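Local coordinates for protein proline dehydrogenase (Bradyrhizobium japonicum USDA 110, PDB 3HAZ) that probably oxidises proline to glutamate in two steps, pairing an FAD-dependent proline dehydrogenase with an NAD+-dependent 1-pyrroline-5-carboxylate dehydrogenase in one chain, at residues L667-A672 / V732-T737; A685-R690 / V836-A841; V937-V942 / G965-G970. All blocks are in the same frame, centred on the assembly; numbering follows the deposited sequence.

Contact 1 (L667-A672 / V732-T737); sequences LGQVTA and VFTGST. With NAD (nicotinamide-adenine-dinucleotide), chain D.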
loop_
_atom_site.group_PDB
_atom_site.type_symbol
_atom_site.label_atom_id
_atom_site.label_comp_id
_atom_site.label_asym_id
_atom_site.label_seq_id
_atom_site.Cartn_x
_atom_site.Cartn_y
_atom_site.Cartn_z
ATOM N N LEU A 667 28.829 -32.763 -0.034
ATOM C CA LEU A 667 27.580 -32.404 0.640
ATOM C C LEU A 667 26.628 -31.610 -0.246
ATOM O O LEU A 667 25.414 -31.762 -0.149
ATOM C CB LEU A 667 27.863 -31.623 1.927
ATOM C CG LEU A 667 28.236 -32.481 3.136
ATOM C CD1 LEU A 667 28.507 -31.617 4.356
ATOM C CD2 LEU A 667 27.121 -33.480 3.416
ATOM N N GLY A 668 27.181 -30.751 -1.097
ATOM C CA GLY A 668 26.364 -29.985 -2.018
ATOM C C GLY A 668 25.499 -30.907 -2.863
ATOM O O GLY A 668 24.277 -30.766 -2.906
ATOM N N GLN A 669 26.138 -31.864 -3.529
ATOM C CA GLN A 669 25.431 -32.795 -4.400
ATOM C C GLN A 669 24.446 -33.649 -3.611
ATOM O O GLN A 669 23.324 -33.875 -4.050
ATOM C CB GLN A 669 26.428 -33.693 -5.136
ATOM C CG GLN A 669 27.402 -32.918 -6.009
ATOM C CD GLN A 669 28.210 -33.812 -6.917
ATOM O OE1 GLN A 669 28.380 -33.512 -8.094
ATOM N NE2 GLN A 669 28.711 -34.921 -6.378
ATOM N N VAL A 670 24.874 -34.120 -2.445
ATOM C CA VAL A 670 24.059 -35.028 -1.646
ATOM C C VAL A 670 22.806 -34.356 -1.081
ATOM O O VAL A 670 21.699 -34.875 -1.232
ATOM C CB VAL A 670 24.881 -35.679 -0.523
ATOM C CG1 VAL A 670 23.962 -36.400 0.462
ATOM C CG2 VAL A 670 25.895 -36.655 -1.118
ATOM N N THR A 671 22.982 -33.190 -0.458
ATOM C CA THR A 671 21.867 -32.463 0.140
ATOM C C THR A 671 20.896 -31.927 -0.912
ATOM O O THR A 671 19.706 -31.806 -0.650
ATOM C CB THR A 671 22.338 -31.299 1.043
ATOM O OG1 THR A 671 23.121 -30.373 0.275
ATOM C CG2 THR A 671 23.161 -31.821 2.219
ATOM N N ALA A 672 21.396 -31.611 -2.100
ATOM C CA ALA A 672 20.511 -31.190 -3.181
ATOM C C ALA A 672 19.548 -32.318 -3.543
ATOM O O ALA A 672 18.337 -32.112 -3.594
ATOM C CB ALA A 672 21.307 -30.775 -4.394
ATOM N N VAL A 732 24.379 -37.493 -10.185
ATOM C CA VAL A 732 25.017 -36.192 -10.029
ATOM C C VAL A 732 26.516 -36.442 -9.860
ATOM O O VAL A 732 26.944 -37.114 -8.917
ATOM C CB VAL A 732 24.415 -35.392 -8.846
ATOM C CG1 VAL A 732 24.479 -36.203 -7.564
ATOM C CG2 VAL A 732 25.110 -34.030 -8.680
ATOM N N PHE A 733 27.302 -35.925 -10.802
ATOM C CA PHE A 733 28.729 -36.227 -10.881
ATOM C C PHE A 733 29.601 -34.980 -10.965
ATOM O O PHE A 733 29.288 -34.029 -11.683
ATOM C CB PHE A 733 28.992 -37.108 -12.105
ATOM C CG PHE A 733 30.443 -37.280 -12.431
ATOM C CD1 PHE A 733 31.191 -38.268 -11.815
ATOM C CD2 PHE A 733 31.059 -36.461 -13.363
ATOM C CE1 PHE A 733 32.529 -38.430 -12.116
ATOM C CE2 PHE A 733 32.394 -36.620 -13.669
ATOM C CZ PHE A 733 33.131 -37.609 -13.046
ATOM N N THR A 734 30.703 -34.987 -10.230
ATOM C CA THR A 734 31.721 -33.964 -10.415
ATOM C C THR A 734 33.075 -34.636 -10.508
ATOM O O THR A 734 33.481 -35.363 -9.599
ATOM C CB THR A 734 31.730 -32.935 -9.276
ATOM O OG1 THR A 734 30.467 -32.267 -9.228
ATOM C CG2 THR A 734 32.814 -31.910 -9.520
ATOM N N GLY A 735 33.768 -34.405 -11.616
ATOM C CA GLY A 735 35.031 -35.080 -11.863
ATOM C C GLY A 735 35.556 -34.832 -13.262
ATOM O O GLY A 735 35.262 -33.801 -13.875
ATOM N N SER A 736 36.324 -35.783 -13.775
ATOM C CA SER A 736 36.986 -35.602 -15.060
ATOM C C SER A 736 36.005 -35.692 -16.220
ATOM O O SER A 736 35.081 -36.510 -16.205
ATOM C CB SER A 736 38.094 -36.635 -15.244
ATOM O OG SER A 736 37.552 -37.907 -15.555
ATOM N N THR A 737 36.218 -34.846 -17.222
ATOM C CA THR A 737 35.396 -34.852 -18.424
ATOM C C THR A 737 35.314 -36.256 -19.014
ATOM O O THR A 737 34.273 -36.670 -19.528
ATOM C CB THR A 737 35.948 -33.884 -19.489
ATOM O OG1 THR A 737 36.066 -32.572 -18.928
ATOM C CG2 THR A 737 35.021 -33.831 -20.692
HETATM P PA NAD D . 37.793 -38.185 -11.695
HETATM O O1A NAD D . 37.054 -38.226 -13.158
HETATM O O2A NAD D . 39.147 -38.752 -11.805
HETATM O O5B NAD D . 36.871 -39.099 -10.645
HETATM C C5B NAD D . 36.031 -38.436 -9.710
HETATM C C4B NAD D . 34.979 -39.391 -9.126
HETATM O O4B NAD D . 34.363 -40.319 -10.099
HETATM C C3B NAD D . 35.512 -40.388 -8.017
HETATM O O3B NAD D . 34.828 -40.516 -6.808
HETATM C C2B NAD D . 35.843 -41.618 -8.856
HETATM O O2B NAD D . 36.294 -42.798 -8.229
HETATM C C1B NAD D . 34.662 -41.661 -9.725
HETATM N N9A NAD D . 34.904 -42.477 -10.925
HETATM C C8A NAD D . 36.094 -42.729 -11.527
HETATM N N7A NAD D . 35.843 -43.559 -12.659
HETATM C C5A NAD D . 34.452 -43.802 -12.723
HETATM C C6A NAD D . 33.674 -44.538 -13.610
HETATM N N6A NAD D . 34.307 -45.227 -14.723
HETATM N N1A NAD D . 32.329 -44.608 -13.440
HETATM C C2A NAD D . 31.731 -43.948 -12.379
HETATM N N3A NAD D . 32.495 -43.224 -11.504
HETATM C C4A NAD D . 33.861 -43.152 -11.678
HETATM O O3 NAD D . 37.835 -36.618 -11.096
HETATM P PN NAD D . 38.867 -36.243 -9.835
HETATM O O1N NAD D . 40.399 -36.780 -10.206
HETATM O O2N NAD D . 38.394 -36.872 -8.600
HETATM O O5D NAD D . 38.913 -34.589 -9.614
HETATM C C5D NAD D . 39.555 -33.767 -10.579
HETATM C C4D NAD D . 38.604 -33.325 -11.712
HETATM O O4D NAD D . 37.213 -32.960 -11.310
HETATM C C3D NAD D . 39.032 -32.170 -12.717
HETATM O O3D NAD D . 39.088 -32.443 -14.096
HETATM C C2D NAD D . 38.120 -31.028 -12.217
HETATM O O2D NAD D . 38.107 -29.766 -12.854
HETATM C C1D NAD D . 36.863 -31.754 -11.957
HETATM N N1N NAD D . 36.044 -30.943 -11.047
HETATM C C2N NAD D . 35.087 -30.062 -11.583
HETATM C C3N NAD D . 34.282 -29.240 -10.685
HETATM C C7N NAD D . 33.228 -28.284 -11.271
HETATM O O7N NAD D . 32.440 -27.781 -10.553
HETATM N N7N NAD D . 33.118 -28.114 -12.706
HETATM C C4N NAD D . 34.479 -29.332 -9.217
HETATM C C5N NAD D . 35.427 -30.211 -8.686
HETATM C C6N NAD D . 36.243 -31.048 -9.594
#
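Q669 leaves helix 664-675 with CG anti to its own carbonyl carbon (chi1 -60°) and then runs out extended, which carries its amide to T734 at the end of strand 730-734. T734 turns the same way about chi1 (-61°): OG1 faces the glutamine, while CG2, anti to the backbone N, is left for the cofactor. The hydroxyl donates to the amide oxygen, T734 OG1 to Q669 OE1 at 2.7 Å, coming from above the carbonyl plane, 51° out of it, rather than along a lone pair. V732 CG2 lies against the same chain, 3.6 Å from Q669 CD, so the buried amide has an aliphatic bed beside its polar mate. The amide nitrogen is occupied too: Q669 NE2 donates to I656 O of strand 641-656. Shortening this glutamine to an alanine would probably leave both T734 OG1 and I656 O without these partners and open a gap beside V732. The T734 methyl faces the nicotinamide ring, with CG2 nearest NAD C4N. Further along, F733 CE1 presents the ring edge to NAD O4B at 3.3 Å, and S736 N donates to the phosphate oxygen NAD O1A at 2.6 Å. The S736 hydroxyl caps V739 N at the start of helix 737-749. A strand of a largely parallel sheet, a turn touching the pyrophosphate and a helix opening right there make up the Rossmann-type NAD site of the aldehyde dehydrogenase family.

Contact 2 (A685-R690 / V836-A841); sequences AEQTPR and VIDVEA. With NAD (nicotinamide-adenine-dinucleotide), chain D.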
loop_
_atom_site.group_PDB
_atom_site.type_symbol
_atom_site.label_atom_id
_atom_site.label_comp_id
_atom_site.label_asym_id
_atom_site.label_seq_id
_atom_site.Cartn_x
_atom_site.Cartn_y
_atom_site.Cartn_z
ATOM N N ALA A 685 35.431 -39.780 -3.671
ATOM C CA ALA A 685 36.718 -40.066 -4.284
ATOM C C ALA A 685 37.514 -41.016 -3.399
ATOM O O ALA A 685 37.479 -40.920 -2.170
ATOM C CB ALA A 685 37.491 -38.780 -4.510
ATOM N N GLU A 686 38.233 -41.933 -4.032
ATOM C CA GLU A 686 39.014 -42.921 -3.309
ATOM C C GLU A 686 39.974 -42.283 -2.301
ATOM O O GLU A 686 40.222 -42.852 -1.237
ATOM C CB GLU A 686 39.784 -43.809 -4.289
ATOM C CG GLU A 686 39.963 -45.233 -3.799
ATOM C CD GLU A 686 40.724 -46.099 -4.781
ATOM O OE1 GLU A 686 41.239 -45.554 -5.781
ATOM O OE2 GLU A 686 40.808 -47.325 -4.548
ATOM N N GLN A 687 40.499 -41.103 -2.630
ATOM C CA GLN A 687 41.470 -40.426 -1.771
ATOM C C GLN A 687 40.876 -39.852 -0.483
ATOM O O GLN A 687 41.594 -39.650 0.496
ATOM C CB GLN A 687 42.181 -39.291 -2.525
ATOM C CG GLN A 687 42.993 -39.731 -3.731
ATOM C CD GLN A 687 42.210 -39.646 -5.028
ATOM O OE1 GLN A 687 40.981 -39.699 -5.031
ATOM N NE2 GLN A 687 42.926 -39.513 -6.144
ATOM N N THR A 688 39.576 -39.577 -0.484
ATOM C CA THR A 688 38.979 -38.819 0.617
ATOM C C THR A 688 37.691 -39.413 1.194
ATOM O O THR A 688 36.692 -38.708 1.333
ATOM C CB THR A 688 38.720 -37.362 0.186
ATOM O OG1 THR A 688 38.018 -37.350 -1.064
ATOM C CG2 THR A 688 40.035 -36.627 0.015
ATOM N N PRO A 689 37.716 -40.709 1.549
ATOM C CA PRO A 689 36.531 -41.374 2.098
ATOM C C PRO A 689 36.243 -40.993 3.550
ATOM O O PRO A 689 35.087 -41.045 3.958
ATOM C CB PRO A 689 36.921 -42.855 2.037
ATOM C CG PRO A 689 38.411 -42.818 2.190
ATOM C CD PRO A 689 38.807 -41.673 1.319
ATOM N N ARG A 690 37.266 -40.635 4.321
ATOM C CA ARG A 690 37.064 -40.397 5.748
ATOM C C ARG A 690 36.142 -39.210 6.015
ATOM O O ARG A 690 35.155 -39.331 6.747
ATOM C CB ARG A 690 38.397 -40.227 6.479
ATOM N N VAL A 836 50.185 -31.709 -3.475
ATOM C CA VAL A 836 49.144 -32.224 -4.349
ATOM C C VAL A 836 48.615 -33.538 -3.758
ATOM O O VAL A 836 49.234 -34.116 -2.864
ATOM C CB VAL A 836 49.634 -32.392 -5.794
ATOM C CG1 VAL A 836 50.018 -31.035 -6.363
ATOM C CG2 VAL A 836 50.813 -33.346 -5.850
ATOM N N ILE A 837 47.470 -33.996 -4.248
ATOM C CA ILE A 837 46.710 -35.045 -3.568
ATOM C C ILE A 837 47.424 -36.405 -3.442
ATOM O O ILE A 837 47.380 -37.026 -2.384
ATOM C CB ILE A 837 45.301 -35.219 -4.195
ATOM C CG1 ILE A 837 44.429 -36.140 -3.329
ATOM C CG2 ILE A 837 45.409 -35.727 -5.627
ATOM C CD1 ILE A 837 44.279 -35.674 -1.886
ATOM N N ASP A 838 48.086 -36.859 -4.504
ATOM C CA ASP A 838 48.779 -38.147 -4.463
ATOM C C ASP A 838 49.955 -38.254 -5.434
ATOM O O ASP A 838 50.184 -37.371 -6.267
ATOM C CB ASP A 838 47.800 -39.310 -4.702
ATOM C CG ASP A 838 47.088 -39.216 -6.042
ATOM O OD1 ASP A 838 47.577 -38.497 -6.940
ATOM O OD2 ASP A 838 46.033 -39.866 -6.197
ATOM N N VAL A 839 50.689 -39.357 -5.315
ATOM C CA VAL A 839 51.846 -39.625 -6.161
ATOM C C VAL A 839 51.492 -39.581 -7.643
ATOM O O VAL A 839 52.271 -39.102 -8.464
ATOM C CB VAL A 839 52.480 -40.990 -5.807
ATOM C CG1 VAL A 839 53.036 -41.672 -7.048
ATOM C CG2 VAL A 839 53.552 -40.810 -4.747
ATOM N N GLU A 840 50.310 -40.081 -7.981
ATOM C CA GLU A 840 49.862 -40.108 -9.368
ATOM C C GLU A 840 49.687 -38.696 -9.914
ATOM O O GLU A 840 50.013 -38.420 -11.067
ATOM C CB GLU A 840 48.552 -40.890 -9.497
ATOM C CG GLU A 840 48.653 -42.367 -9.115
ATOM C CD GLU A 840 48.386 -42.630 -7.637
ATOM O OE1 GLU A 840 48.952 -41.918 -6.780
ATOM O OE2 GLU A 840 47.606 -43.560 -7.335
ATOM N N ALA A 841 49.168 -37.802 -9.079
ATOM C CA ALA A 841 48.972 -36.421 -9.491
ATOM C C ALA A 841 50.317 -35.760 -9.767
ATOM O O ALA A 841 50.509 -35.123 -10.803
ATOM C CB ALA A 841 48.196 -35.644 -8.429
HETATM P PA NAD D . 37.793 -38.185 -11.695
HETATM O O1A NAD D . 37.054 -38.226 -13.158
HETATM O O2A NAD D . 39.147 -38.752 -11.805
HETATM O O5B NAD D . 36.871 -39.099 -10.645
HETATM C C5B NAD D . 36.031 -38.436 -9.710
HETATM C C4B NAD D . 34.979 -39.391 -9.126
HETATM O O4B NAD D . 34.363 -40.319 -10.099
HETATM C C3B NAD D . 35.512 -40.388 -8.017
HETATM O O3B NAD D . 34.828 -40.516 -6.808
HETATM C C2B NAD D . 35.843 -41.618 -8.856
HETATM O O2B NAD D . 36.294 -42.798 -8.229
HETATM C C1B NAD D . 34.662 -41.661 -9.725
HETATM N N9A NAD D . 34.904 -42.477 -10.925
HETATM C C8A NAD D . 36.094 -42.729 -11.527
HETATM N N7A NAD D . 35.843 -43.559 -12.659
HETATM C C5A NAD D . 34.452 -43.802 -12.723
HETATM C C6A NAD D . 33.674 -44.538 -13.610
HETATM N N6A NAD D . 34.307 -45.227 -14.723
HETATM N N1A NAD D . 32.329 -44.608 -13.440
HETATM C C2A NAD D . 31.731 -43.948 -12.379
HETATM N N3A NAD D . 32.495 -43.224 -11.504
HETATM C C4A NAD D . 33.861 -43.152 -11.678
HETATM O O3 NAD D . 37.835 -36.618 -11.096
HETATM P PN NAD D . 38.867 -36.243 -9.835
HETATM O O1N NAD D . 40.399 -36.780 -10.206
HETATM O O2N NAD D . 38.394 -36.872 -8.600
HETATM O O5D NAD D . 38.913 -34.589 -9.614
HETATM C C5D NAD D . 39.555 -33.767 -10.579
HETATM C C4D NAD D . 38.604 -33.325 -11.712
HETATM O O4D NAD D . 37.213 -32.960 -11.310
HETATM C C3D NAD D . 39.032 -32.170 -12.717
HETATM O O3D NAD D . 39.088 -32.443 -14.096
HETATM C C2D NAD D . 38.120 -31.028 -12.217
HETATM O O2D NAD D . 38.107 -29.766 -12.854
HETATM C C1D NAD D . 36.863 -31.754 -11.957
HETATM N N1N NAD D . 36.044 -30.943 -11.047
HETATM C C2N NAD D . 35.087 -30.062 -11.583
HETATM C C3N NAD D . 34.282 -29.240 -10.685
HETATM C C7N NAD D . 33.228 -28.284 -11.271
HETATM O O7N NAD D . 32.440 -27.781 -10.553
HETATM N N7N NAD D . 33.118 -28.114 -12.706
HETATM C C4N NAD D . 34.479 -29.332 -9.217
HETATM C C5N NAD D . 35.427 -30.211 -8.686
HETATM C C6N NAD D . 36.243 -31.048 -9.594
#
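D838, the residue that Q687 reaches from the other segment, already spends one carboxylate oxygen on its own helix: A841 N donates to D838 OD1 at 2.8 Å, almost straight down the C-O direction. This is an N-cap, with D838 sitting just ahead of helix 839-855. CG of D838 lies between the backbone N and the carbonyl carbon (chi1 59°), a turn that folds the carboxylate back over the first turn of the helix and leaves OD2 facing Q687. There the amide nitrogen donates, Q687 NE2 to D838 OD2 at 3.1 Å. The bond is nearly straight, with an N-H...O angle of 166°, and the oxygen lies close to the plane of the amide; seen from the acid, the donor comes from above the carboxylate plane. The two flat groups are turned 34° against each other. Nearer the backbone the glutamine chain bends at chi2 and crosses I837 at about a right angle, Q687 CG resting 3.9 Å from I837 CG1. W659, an NAD-binding residue, touches both Q687 and I837 and so ties this pair to the cofactor pocket. Q687 itself stands in a type I turn from A685 to T688, closed by T688 N to A685 O at 3.0 Å, and A685 CA lies 3.2 Å from the ribose hydroxyl oxygen NAD O3B. Chemically, a carboxylate on a partly exposed side chain is met by a neutral amide and by a backbone N-H at a helix start. Both would favour the anionic form of D838, with the helix dipole adding to the effect, so the link across the contact is probably a charge-assisted hydrogen bond from a neutral donor, and no salt bridge.

Contact 3 (V937-V942 / G965-G970); sequences VGNIYV and GPKAGG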
loop_
_atom_site.group_PDB
_atom_site.type_symbol
_atom_site.label_atom_id
_atom_site.label_comp_id
_atom_site.label_asym_id
_atom_site.label_seq_id
_atom_site.Cartn_x
_atom_site.Cartn_y
_atom_site.Cartn_z
ATOM N N VAL A 937 31.371 -19.044 -21.512
ATOM C CA VAL A 937 31.865 -19.530 -20.228
ATOM C C VAL A 937 30.849 -19.367 -19.096
ATOM O O VAL A 937 30.126 -18.379 -19.051
ATOM C CB VAL A 937 33.156 -18.771 -19.866
ATOM C CG1 VAL A 937 33.734 -19.279 -18.566
ATOM C CG2 VAL A 937 34.167 -18.929 -20.999
ATOM N N GLY A 938 30.817 -20.325 -18.172
ATOM C CA GLY A 938 29.832 -20.315 -17.097
ATOM C C GLY A 938 30.011 -19.216 -16.055
ATOM O O GLY A 938 29.036 -18.636 -15.575
ATOM N N ASN A 939 31.260 -18.932 -15.696
ATOM C CA ASN A 939 31.550 -17.951 -14.658
ATOM C C ASN A 939 32.620 -16.980 -15.130
ATOM O O ASN A 939 33.756 -17.377 -15.416
ATOM C CB ASN A 939 31.986 -18.642 -13.359
ATOM C CG ASN A 939 30.823 -19.313 -12.630
ATOM O OD1 ASN A 939 30.432 -20.434 -12.955
ATOM N ND2 ASN A 939 30.280 -18.630 -11.629
ATOM N N ILE A 940 32.235 -15.713 -15.241
ATOM C CA ILE A 940 33.142 -14.652 -15.668
ATOM C C ILE A 940 33.430 -13.747 -14.473
ATOM O O ILE A 940 32.514 -13.271 -13.796
ATOM C CB ILE A 940 32.543 -13.861 -16.855
ATOM C CG1 ILE A 940 32.280 -14.816 -18.030
ATOM C CG2 ILE A 940 33.453 -12.704 -17.281
ATOM C CD1 ILE A 940 31.658 -14.154 -19.236
ATOM N N TYR A 941 34.711 -13.557 -14.190
ATOM C CA TYR A 941 35.141 -12.722 -13.077
ATOM C C TYR A 941 35.922 -11.519 -13.609
ATOM O O TYR A 941 36.912 -11.674 -14.332
ATOM C CB TYR A 941 36.028 -13.523 -12.128
ATOM C CG TYR A 941 35.323 -14.625 -11.363
ATOM C CD1 TYR A 941 35.408 -15.954 -11.775
ATOM C CD2 TYR A 941 34.598 -14.337 -10.211
ATOM C CE1 TYR A 941 34.783 -16.967 -11.060
ATOM C CE2 TYR A 941 33.965 -15.340 -9.493
ATOM C CZ TYR A 941 34.057 -16.652 -9.918
ATOM O OH TYR A 941 33.417 -17.643 -9.193
ATOM N N VAL A 942 35.475 -10.327 -13.244
ATOM C CA VAL A 942 36.052 -9.100 -13.768
ATOM C C VAL A 942 36.808 -8.332 -12.688
ATOM O O VAL A 942 36.234 -7.947 -11.669
ATOM C CB VAL A 942 34.959 -8.200 -14.378
ATOM C CG1 VAL A 942 35.568 -6.907 -14.954
ATOM C CG2 VAL A 942 34.200 -8.970 -15.449
ATOM N N GLY A 965 25.289 -28.343 -16.634
ATOM C CA GLY A 965 24.305 -27.574 -15.889
ATOM C C GLY A 965 23.322 -28.547 -15.248
ATOM O O GLY A 965 23.397 -29.747 -15.504
ATOM N N PRO A 966 22.418 -28.047 -14.390
ATOM C CA PRO A 966 22.352 -26.640 -13.989
ATOM C C PRO A 966 23.499 -26.302 -13.036
ATOM O O PRO A 966 24.229 -27.194 -12.595
ATOM C CB PRO A 966 21.012 -26.536 -13.241
ATOM C CG PRO A 966 20.462 -27.936 -13.160
ATOM C CD PRO A 966 21.523 -28.890 -13.581
ATOM N N LYS A 967 23.644 -25.019 -12.729
ATOM C CA LYS A 967 24.728 -24.537 -11.881
ATOM C C LYS A 967 24.482 -24.870 -10.414
ATOM O O LYS A 967 23.444 -24.521 -9.863
ATOM C CB LYS A 967 24.873 -23.016 -12.028
ATOM C CG LYS A 967 25.602 -22.533 -13.286
ATOM C CD LYS A 967 25.398 -21.021 -13.423
ATOM C CE LYS A 967 26.446 -20.338 -14.312
ATOM N NZ LYS A 967 27.770 -20.312 -13.656
ATOM N N ALA A 968 25.446 -25.534 -9.785
ATOM C CA ALA A 968 25.422 -25.739 -8.341
ATOM C C ALA A 968 25.372 -24.394 -7.615
ATOM O O ALA A 968 25.981 -23.416 -8.058
ATOM C CB ALA A 968 26.659 -26.528 -7.904
ATOM N N GLY A 969 24.643 -24.347 -6.506
ATOM C CA GLY A 969 24.550 -23.147 -5.691
ATOM C C GLY A 969 23.821 -22.008 -6.380
ATOM O O GLY A 969 24.054 -20.836 -6.074
ATOM N N GLY A 970 22.949 -22.355 -7.323
ATOM C CA GLY A 970 22.125 -21.377 -8.015
ATOM C C GLY A 970 20.662 -21.806 -8.030
ATOM O O GLY A 970 20.327 -22.912 -7.603
#
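Strand 939-942 is the last strand that this chain gives to one mixed sheet of its aldehyde dehydrogenase part, and K967, from the loop leading to strand 978-986, brings its ammonium to the start of strand 939-942 at G938 and N939. K967 NZ donates to G938 O at 2.8 Å. The approach is steep: the donor stands 66° out of the carbonyl plane, well off a lone pair. K967 keeps a long chain, extended as far as CE, then bends at its last torsion (chi4 -70°), which swings NZ beside the carbonyl while CE lies 3.3 Å from G938 O. N939 comes from the opposite direction and sets its amide oxygen as near, N939 OD1 being 2.8 Å from K967 NZ, but the angle is too poor for a hydrogen bond. The amide works instead on the loop behind it: N939 ND2 donates to P955 O and N939 OD1 accepts from G957 N. Those same residues hold the lysine, because K967 NZ also donates to P955 O and G957 O. The buried ammonium is thus gripped by three backbone carbonyls, with a weak fourth bond to T982 OG1 of the second subunit; the carbonyl dipoles would probably stabilise its positive charge, and P955 O serves both side chains. The glycine before the cis-proline P966 makes a weak bond from G965 N to E760, a predicted active-site residue. Strand 939-942 lies parallel to strand 917-921 on one flank, with I940 and V942 packed on helix 925-934. Beyond it the sheet continues through a parallel ladder into the second subunit, where E980 accepts from K967 N.

All three contacts lie in the aldehyde dehydrogenase part of the chain. Contacts 1 and 2 interleave along the sequence, their segments alternating, and contact 3 follows both. The centres of contacts 1 and 2 are about 17 Å apart. The centres of contacts 2 and 3 are about 26 Å apart. Contact 1 joins a helix to the sheet carrying strand 730-734, contact 2 ties the loop after strand 679-683 of that sheet to the residues just ahead of helix 839-855, and contact 3 belongs to the other mixed sheet. Contacts 1 and 2 both meet NAD. Contact 3 lies at a subunit interface, its nearest atoms about 7 Å from contact 1, so this interface runs near the nicotinamide side of the cofactor site.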